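Folylpolyglutamate synthase/dihydrofolate synthase (Thermotoga maritima, PDB 1O5Z) probably catalyses the ATP-dependent, magnesium-requiring addition of L-glutamate to dihydropteroate and to tetrahydrofolate polyglutamates in folate biosynthesis. Local coordinates at residues A[93-98]-A[134-139]; A[215-220]-A[231-236]; A[356-361]-A[392-397]. All blocks are in the same frame, centred on the assembly; numbering follows the deposited sequence.

Along the chain the three contacts follow one another in series, none nesting in or crossing another. Contact 1 closes first, bringing helix 132-146 back over strand 96-98 after an excursion that is largely helical. Contact 2 closes a much shorter loop, only ten residues between its segments, where helix 214-227 turns back into strand 231-233. Both belong to the Mur ligase middle domain and reach the same mixed sheet, contact 2 at strand 231-233, one of its two outermost strands within the chain; the centres of contact 1 and contact 2 are about 30 Å apart. Contact 3 closes last, in the glutamate ligase domain, joining helix 357-361 to residues 392-397, its centre about 38 Å from that of contact 1.

Contact 1 of 3, residues A[93-98]-A[134-139]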
# COMPACT_ATOMS: atom_id res chain seq x y z
N ARG A 93 6.41 10.28 4.59
CA ARG A 93 5.22 11.10 4.55
C ARG A 93 4.03 10.56 3.67
O ARG A 93 2.87 11.02 3.81
CB ARG A 93 5.64 12.53 4.21
CG ARG A 93 6.56 13.11 5.29
CD ARG A 93 7.54 14.13 4.76
NE ARG A 93 6.75 14.92 3.85
CZ ARG A 93 6.89 15.02 2.57
NH1 ARG A 93 7.94 14.55 1.94
NH2 ARG A 93 5.96 15.70 1.92
N GLU A 94 4.32 9.57 2.82
CA GLU A 94 3.25 8.79 2.16
C GLU A 94 2.24 8.15 3.13
O GLU A 94 1.09 7.82 2.76
CB GLU A 94 3.88 7.62 1.37
CG GLU A 94 4.68 8.02 0.15
CD GLU A 94 5.58 6.90 -0.34
OE1 GLU A 94 5.25 5.71 -0.14
OE2 GLU A 94 6.65 7.22 -0.92
N ARG A 95 2.67 7.93 4.37
CA ARG A 95 1.89 7.17 5.34
C ARG A 95 0.71 7.95 5.85
O ARG A 95 -0.24 7.36 6.27
CB ARG A 95 2.77 6.74 6.54
CG ARG A 95 3.84 5.75 6.23
CD ARG A 95 4.85 5.60 7.29
NE ARG A 95 5.87 4.64 6.91
CZ ARG A 95 5.88 3.35 7.26
NH1 ARG A 95 6.88 2.58 6.83
NH2 ARG A 95 4.94 2.83 8.07
N ILE A 96 0.80 9.28 5.83
CA ILE A 96 -0.24 10.16 6.42
C ILE A 96 -0.57 11.30 5.47
O ILE A 96 0.28 12.07 5.09
CB ILE A 96 0.26 10.73 7.75
CG1 ILE A 96 0.77 9.61 8.67
CG2 ILE A 96 -0.83 11.48 8.44
CD1 ILE A 96 1.37 10.12 9.94
N ARG A 97 -1.85 11.39 5.11
CA ARG A 97 -2.29 12.29 4.08
C ARG A 97 -3.54 13.01 4.49
O ARG A 97 -4.32 12.51 5.29
CB ARG A 97 -2.53 11.53 2.79
CG ARG A 97 -1.48 10.59 2.51
CD ARG A 97 -1.54 10.04 1.11
NE ARG A 97 -0.60 8.94 0.98
CZ ARG A 97 -0.53 8.12 -0.04
NH1 ARG A 97 -1.34 8.28 -1.10
NH2 ARG A 97 0.39 7.17 -0.03
N LEU A 98 -3.66 14.22 3.99
CA LEU A 98 -4.84 15.06 4.08
C LEU A 98 -5.23 15.36 2.64
O LEU A 98 -4.46 15.96 1.87
CB LEU A 98 -4.53 16.36 4.81
CG LEU A 98 -5.65 17.39 4.98
CD1 LEU A 98 -6.81 16.82 5.77
CD2 LEU A 98 -5.02 18.59 5.68
N GLU A 134 2.77 1.70 16.29
CA GLU A 134 1.88 2.31 17.23
C GLU A 134 2.05 3.80 17.25
O GLU A 134 1.08 4.54 17.20
CB GLU A 134 2.09 1.70 18.62
CG GLU A 134 1.53 0.26 18.61
CD GLU A 134 1.86 -0.55 19.82
OE1 GLU A 134 2.67 -0.10 20.70
OE2 GLU A 134 1.33 -1.68 19.85
N VAL A 135 3.30 4.26 17.31
CA VAL A 135 3.54 5.70 17.37
C VAL A 135 3.04 6.41 16.08
O VAL A 135 2.35 7.41 16.13
CB VAL A 135 5.01 6.00 17.61
CG1 VAL A 135 5.25 7.52 17.51
CG2 VAL A 135 5.38 5.55 18.98
N VAL A 136 3.39 5.84 14.93
CA VAL A 136 3.04 6.44 13.66
C VAL A 136 1.51 6.49 13.50
O VAL A 136 0.92 7.46 13.03
CB VAL A 136 3.70 5.69 12.48
CG1 VAL A 136 3.26 6.32 11.14
CG2 VAL A 136 5.16 5.74 12.63
N THR A 137 0.86 5.41 13.91
CA THR A 137 -0.58 5.34 13.81
C THR A 137 -1.22 6.41 14.67
O THR A 137 -2.17 7.05 14.26
CB THR A 137 -1.08 3.94 14.22
OG1 THR A 137 -0.51 2.97 13.33
CG2 THR A 137 -2.58 3.83 14.04
N ALA A 138 -0.72 6.57 15.88
CA ALA A 138 -1.25 7.58 16.78
C ALA A 138 -0.99 8.98 16.23
O ALA A 138 -1.82 9.91 16.40
CB ALA A 138 -0.64 7.39 18.16
N MET A 139 0.18 9.15 15.61
CA MET A 139 0.49 10.37 14.91
C MET A 139 -0.54 10.68 13.84
O MET A 139 -1.02 11.78 13.75
CB MET A 139 1.83 10.26 14.22
CG MET A 139 3.04 10.35 15.14
SD MET A 139 4.61 10.36 14.17
CE MET A 139 4.10 11.39 12.74
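Ile96 reaches helix 132-146 with the end of its longer branch: CD1 lies 4.1 Å from CE of Met139 and equally close, 4.1 Å, to the backbone O of Val136. CG1 stands beside the backbone N, anti to the carbonyl carbon (chi1 -51°), and the extended branch then carries CD1 out to the helix. Met139 comes to meet it from one helical turn further on, its chain bent at chi3 (39°), and the two side chains cross at about a right angle. Val136 adds a second apolar surface. Its CG1 is 4.4 Å from Ile96 CD1 and 4.2 Å from CD of Arg95, which offers the aliphatic part of its chain here while NE is hydrogen-bonded to ND1 of His88. On the 93-98 side the turn into the strand is held by Arg97, whose NE (2.7 Å) and NH2 (2.9 Å) both grip O of Glu94, side-on and nearly in the guanidinium plane. All four touching residues are buried. Ile96 also packs on Ala140 and Tyr143, so the strand, next to the sheet's edge strand 101-102, lies against helix 132-146, whose Met139 and Val136 also meet helices 105-122 and 12-23.

Contact 2 of 3, residues A[215-220]-A[231-236]; sequences EALKVM and MYVIDK
Met231 drives its methyl end into helix 214-227, and this is the tight part of the contact: CE sits 3.5 Å from CB of Met220 and 4.1 Å from the backbone O of Leu217. With CG anti to the backbone N (chi1 -176°) and the chain extended beyond it, the side chain runs straight from strand to helix. Leu217 crosses it at about a right angle, CD2 lying 4.2 Å from Met231 CE. Toward Val233 there is a single touch, Leu217 CD2 and Val233 CG1 meeting tip to tip at 4.0 Å. Leu217 and Met220 are buried, whereas Met231 and Val233 on the strand are partly exposed, and the chain beyond runs on to the exposed Asp235 and Lys236. Cutting Met231 back to an alanine would probably open a gap beside Met220 CB and Leu217 CD2. The 215-220 part of the helix and strand 231-233 run nearly antiparallel (164°), their axes 11.0 Å apart at closest; they belong to the beta-alpha-beta unit 207-209, 214-227, 231-233, and Met220 and Met231 both also touch Leu207 of its first strand. Since no hydrogen bond spans the two segments, the helix is seated on this edge of the sheet by apolar contacts of methionine, leucine and valine side chains.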
# COMPACT_ATOMS: atom_id res chain seq x y z
N GLU A 215 -12.66 -21.31 2.88
CA GLU A 215 -12.08 -21.42 4.23
C GLU A 215 -12.06 -20.08 4.90
O GLU A 215 -12.35 -19.95 6.09
CB GLU A 215 -10.63 -21.85 4.15
CG GLU A 215 -10.33 -22.97 3.19
CD GLU A 215 -9.95 -22.52 1.77
OE1 GLU A 215 -8.81 -21.98 1.67
OE2 GLU A 215 -10.73 -22.76 0.77
N ALA A 216 -11.66 -19.10 4.10
CA ALA A 216 -11.52 -17.73 4.54
C ALA A 216 -12.89 -17.09 4.80
O ALA A 216 -13.09 -16.41 5.82
CB ALA A 216 -10.74 -16.94 3.49
N LEU A 217 -13.84 -17.31 3.87
CA LEU A 217 -15.16 -16.70 3.96
C LEU A 217 -15.93 -17.28 5.14
O LEU A 217 -16.62 -16.56 5.85
CB LEU A 217 -15.94 -16.90 2.68
CG LEU A 217 -15.39 -16.22 1.43
CD1 LEU A 217 -16.10 -16.76 0.20
CD2 LEU A 217 -15.61 -14.74 1.49
N LYS A 218 -15.78 -18.59 5.36
CA LYS A 218 -16.40 -19.27 6.50
C LYS A 218 -16.07 -18.56 7.84
O LYS A 218 -16.95 -18.30 8.66
CB LYS A 218 -16.00 -20.76 6.52
CG LYS A 218 -16.77 -21.63 5.49
CD LYS A 218 -16.14 -23.06 5.15
CE LYS A 218 -17.22 -23.98 4.54
NZ LYS A 218 -16.79 -25.05 3.53
N VAL A 219 -14.82 -18.20 8.02
CA VAL A 219 -14.43 -17.50 9.24
C VAL A 219 -15.13 -16.14 9.32
O VAL A 219 -15.76 -15.80 10.32
CB VAL A 219 -12.89 -17.31 9.32
CG1 VAL A 219 -12.50 -16.58 10.61
CG2 VAL A 219 -12.17 -18.64 9.18
N MET A 220 -15.00 -15.36 8.25
CA MET A 220 -15.57 -14.02 8.20
C MET A 220 -17.08 -14.07 8.36
O MET A 220 -17.65 -13.22 9.02
CB MET A 220 -15.22 -13.31 6.89
CG MET A 220 -13.73 -13.13 6.69
SD MET A 220 -13.24 -12.13 5.27
CE MET A 220 -13.16 -13.31 3.94
N MET A 231 -22.50 -8.56 5.65
CA MET A 231 -21.33 -8.94 4.88
C MET A 231 -21.58 -8.90 3.37
O MET A 231 -22.58 -9.46 2.88
CB MET A 231 -20.95 -10.37 5.27
CG MET A 231 -19.68 -10.89 4.63
SD MET A 231 -19.26 -12.45 5.42
CE MET A 231 -17.76 -12.88 4.52
N TYR A 232 -20.67 -8.29 2.64
CA TYR A 232 -20.80 -8.28 1.19
C TYR A 232 -19.57 -8.89 0.59
O TYR A 232 -18.44 -8.56 0.97
CB TYR A 232 -20.90 -6.87 0.66
CG TYR A 232 -21.98 -6.03 1.25
CD1 TYR A 232 -21.75 -5.35 2.45
CD2 TYR A 232 -23.22 -5.87 0.60
CE1 TYR A 232 -22.72 -4.52 3.00
CE2 TYR A 232 -24.21 -5.05 1.12
CZ TYR A 232 -23.95 -4.35 2.33
OH TYR A 232 -24.89 -3.52 2.90
N VAL A 233 -19.80 -9.74 -0.39
CA VAL A 233 -18.78 -10.62 -0.89
C VAL A 233 -18.73 -10.50 -2.39
O VAL A 233 -19.75 -10.60 -3.06
CB VAL A 233 -19.13 -12.05 -0.52
CG1 VAL A 233 -18.12 -13.04 -1.14
CG2 VAL A 233 -19.23 -12.22 0.98
N ILE A 234 -17.55 -10.35 -2.95
CA ILE A 234 -17.42 -10.23 -4.40
C ILE A 234 -18.10 -11.39 -5.13
O ILE A 234 -18.07 -12.52 -4.65
CB ILE A 234 -15.94 -10.16 -4.80
CG1 ILE A 234 -15.80 -9.74 -6.26
CG2 ILE A 234 -15.22 -11.49 -4.52
CD1 ILE A 234 -14.45 -9.25 -6.59
N ASP A 235 -18.67 -11.12 -6.30
CA ASP A 235 -19.46 -12.10 -7.07
C ASP A 235 -20.76 -12.55 -6.43
O ASP A 235 -21.63 -13.03 -7.14
CB ASP A 235 -18.66 -13.35 -7.44
CG ASP A 235 -17.49 -13.05 -8.37
OD1 ASP A 235 -17.47 -11.95 -9.00
OD2 ASP A 235 -16.55 -13.86 -8.55
N LYS A 236 -20.87 -12.45 -5.10
CA LYS A 236 -22.15 -12.56 -4.42
C LYS A 236 -22.87 -11.20 -4.41
O LYS A 236 -23.80 -11.00 -5.14
CB LYS A 236 -21.99 -13.10 -2.98
CG LYS A 236 -23.36 -13.36 -2.35
CD LYS A 236 -23.31 -14.01 -0.97
CE LYS A 236 -24.76 -14.46 -0.61
NZ LYS A 236 -24.88 -14.79 0.84

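Contact 3 of 3, residues A[356-361]-A[392-397]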
# COMPACT_ATOMS: atom_id res chain seq x y z
N ASN A 356 14.94 -14.57 -1.96
CA ASN A 356 15.26 -15.72 -2.78
C ASN A 356 15.66 -15.33 -4.20
O ASN A 356 14.90 -15.48 -5.17
CB ASN A 356 14.13 -16.73 -2.77
CG ASN A 356 14.62 -18.09 -3.05
OD1 ASN A 356 15.18 -18.33 -4.12
ND2 ASN A 356 14.48 -18.98 -2.09
N ARG A 357 16.90 -14.83 -4.30
CA ARG A 357 17.40 -14.24 -5.52
C ARG A 357 17.17 -15.10 -6.72
O ARG A 357 16.70 -14.62 -7.74
CB ARG A 357 18.89 -13.99 -5.41
CG ARG A 357 19.20 -12.74 -4.70
CD ARG A 357 20.64 -12.55 -4.51
NE ARG A 357 20.96 -11.22 -4.02
CZ ARG A 357 22.18 -10.88 -3.62
NH1 ARG A 357 23.16 -11.78 -3.66
NH2 ARG A 357 22.42 -9.65 -3.17
N GLU A 358 17.53 -16.37 -6.59
CA GLU A 358 17.53 -17.31 -7.70
C GLU A 358 16.11 -17.60 -8.17
O GLU A 358 15.82 -17.57 -9.35
CB GLU A 358 18.21 -18.58 -7.23
CG GLU A 358 18.27 -19.76 -8.19
CD GLU A 358 18.60 -21.03 -7.44
OE1 GLU A 358 17.77 -21.96 -7.42
OE2 GLU A 358 19.65 -21.06 -6.80
N ASP A 359 15.22 -17.88 -7.23
CA ASP A 359 13.86 -18.18 -7.60
C ASP A 359 13.18 -16.91 -8.13
O ASP A 359 12.28 -17.01 -8.93
CB ASP A 359 13.08 -18.83 -6.42
CG ASP A 359 13.59 -20.25 -6.05
OD1 ASP A 359 14.77 -20.60 -6.31
OD2 ASP A 359 12.87 -21.11 -5.48
N ILE A 360 13.63 -15.73 -7.74
CA ILE A 360 13.10 -14.50 -8.38
C ILE A 360 13.59 -14.34 -9.82
O ILE A 360 12.79 -14.08 -10.72
CB ILE A 360 13.48 -13.20 -7.57
CG1 ILE A 360 12.76 -13.15 -6.22
CG2 ILE A 360 13.17 -11.92 -8.38
CD1 ILE A 360 13.43 -12.18 -5.24
N LEU A 361 14.90 -14.46 -10.02
CA LEU A 361 15.53 -14.24 -11.35
C LEU A 361 14.97 -15.17 -12.42
O LEU A 361 14.81 -14.81 -13.59
CB LEU A 361 17.07 -14.42 -11.27
CG LEU A 361 17.85 -13.37 -10.49
CD1 LEU A 361 19.31 -13.76 -10.19
CD2 LEU A 361 17.79 -12.08 -11.25
N LYS A 392 23.76 -14.39 -14.31
CA LYS A 392 24.52 -14.96 -15.41
C LYS A 392 24.23 -16.44 -15.63
O LYS A 392 24.32 -16.93 -16.75
CB LYS A 392 26.01 -14.71 -15.23
CG LYS A 392 26.40 -13.26 -15.55
CD LYS A 392 27.83 -12.94 -15.14
CE LYS A 392 28.31 -11.65 -15.79
NZ LYS A 392 29.54 -11.10 -15.11
N LYS A 393 23.87 -17.15 -14.56
CA LYS A 393 23.26 -18.52 -14.66
C LYS A 393 21.96 -18.62 -15.50
O LYS A 393 21.68 -19.68 -16.06
CB LYS A 393 22.98 -19.05 -13.26
CG LYS A 393 23.68 -20.33 -12.92
CD LYS A 393 23.42 -20.69 -11.46
CE LYS A 393 23.70 -22.15 -11.18
NZ LYS A 393 22.75 -22.67 -10.14
N PHE A 394 21.19 -17.52 -15.60
CA PHE A 394 19.91 -17.44 -16.37
C PHE A 394 19.86 -16.64 -17.68
O PHE A 394 18.91 -16.84 -18.42
CB PHE A 394 18.76 -16.90 -15.50
CG PHE A 394 18.64 -17.61 -14.22
CD1 PHE A 394 19.24 -17.12 -13.09
CD2 PHE A 394 17.97 -18.80 -14.16
CE1 PHE A 394 19.19 -17.82 -11.89
CE2 PHE A 394 17.91 -19.52 -12.98
CZ PHE A 394 18.52 -19.02 -11.83
N PHE A 395 20.79 -15.74 -18.00
CA PHE A 395 20.65 -14.90 -19.22
C PHE A 395 22.00 -14.63 -19.88
O PHE A 395 22.95 -14.34 -19.19
CB PHE A 395 20.03 -13.47 -18.95
CG PHE A 395 18.97 -13.37 -17.84
CD1 PHE A 395 19.34 -13.10 -16.51
CD2 PHE A 395 17.61 -13.43 -18.13
CE1 PHE A 395 18.39 -13.00 -15.49
CE2 PHE A 395 16.66 -13.29 -17.12
CZ PHE A 395 17.05 -13.06 -15.80
N LYS A 396 22.07 -14.62 -21.21
CA LYS A 396 23.34 -14.32 -21.91
C LYS A 396 23.68 -12.84 -21.79
O LYS A 396 24.84 -12.41 -21.78
CB LYS A 396 23.25 -14.70 -23.40
N ASN A 397 22.62 -12.07 -21.68
CA ASN A 397 22.66 -10.64 -21.59
C ASN A 397 23.66 -10.04 -20.56
O ASN A 397 24.46 -9.12 -20.87
CB ASN A 397 21.21 -10.12 -21.24
CG ASN A 397 20.06 -10.84 -22.08
OD1 ASN A 397 20.23 -11.14 -23.27
ND2 ASN A 397 18.92 -11.11 -21.43
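In the glutamate ligase domain the short helix 357-361 packs against residues 392-397, on helix 384-394 and the chain beyond, where two consecutive aromatic side chains, Phe394 and Phe395, take up neighbouring parts of its surface. Phe394 stands with CG beside the backbone N (chi1 -51°) and extends its ring to the helix: CD1 is 3.9 Å from CB of Leu361, and CZ meets CG of Glu358 at 3.7 Å. That methylene group lies at the ring's edge, near its plane. The Glu358 chain crosses Phe394 at about a right angle, its carboxylate turned 41° from the ring. Phe395 meets Leu361 too, with CZ 3.6 Å from the backbone O of Leu361 and CE1 4.4 Å from Leu361 CD2. CB of Phe394 lies over one face of the Phe395 ring, toward the rim, and the ring also touches Val371 of strand 370-373. At the start of the helix Asn356 is the N-cap: its OD1 accepts from N of Asp359 at 3.1 Å. Arg357 donates to the backbone O of Lys382, Asp383 and Ile351, a polar tie that the two segments do not make between themselves. Across the contact the chemistry is mostly apolar, with a backbone carbonyl against the Phe395 ring. Glu358 OE1 has a long, weak ion pair with Arg362, and OE2 stays 4.8 Å from NZ of Lys393, so charge attraction is probably a modest addition to the leucine–phenylalanine packing.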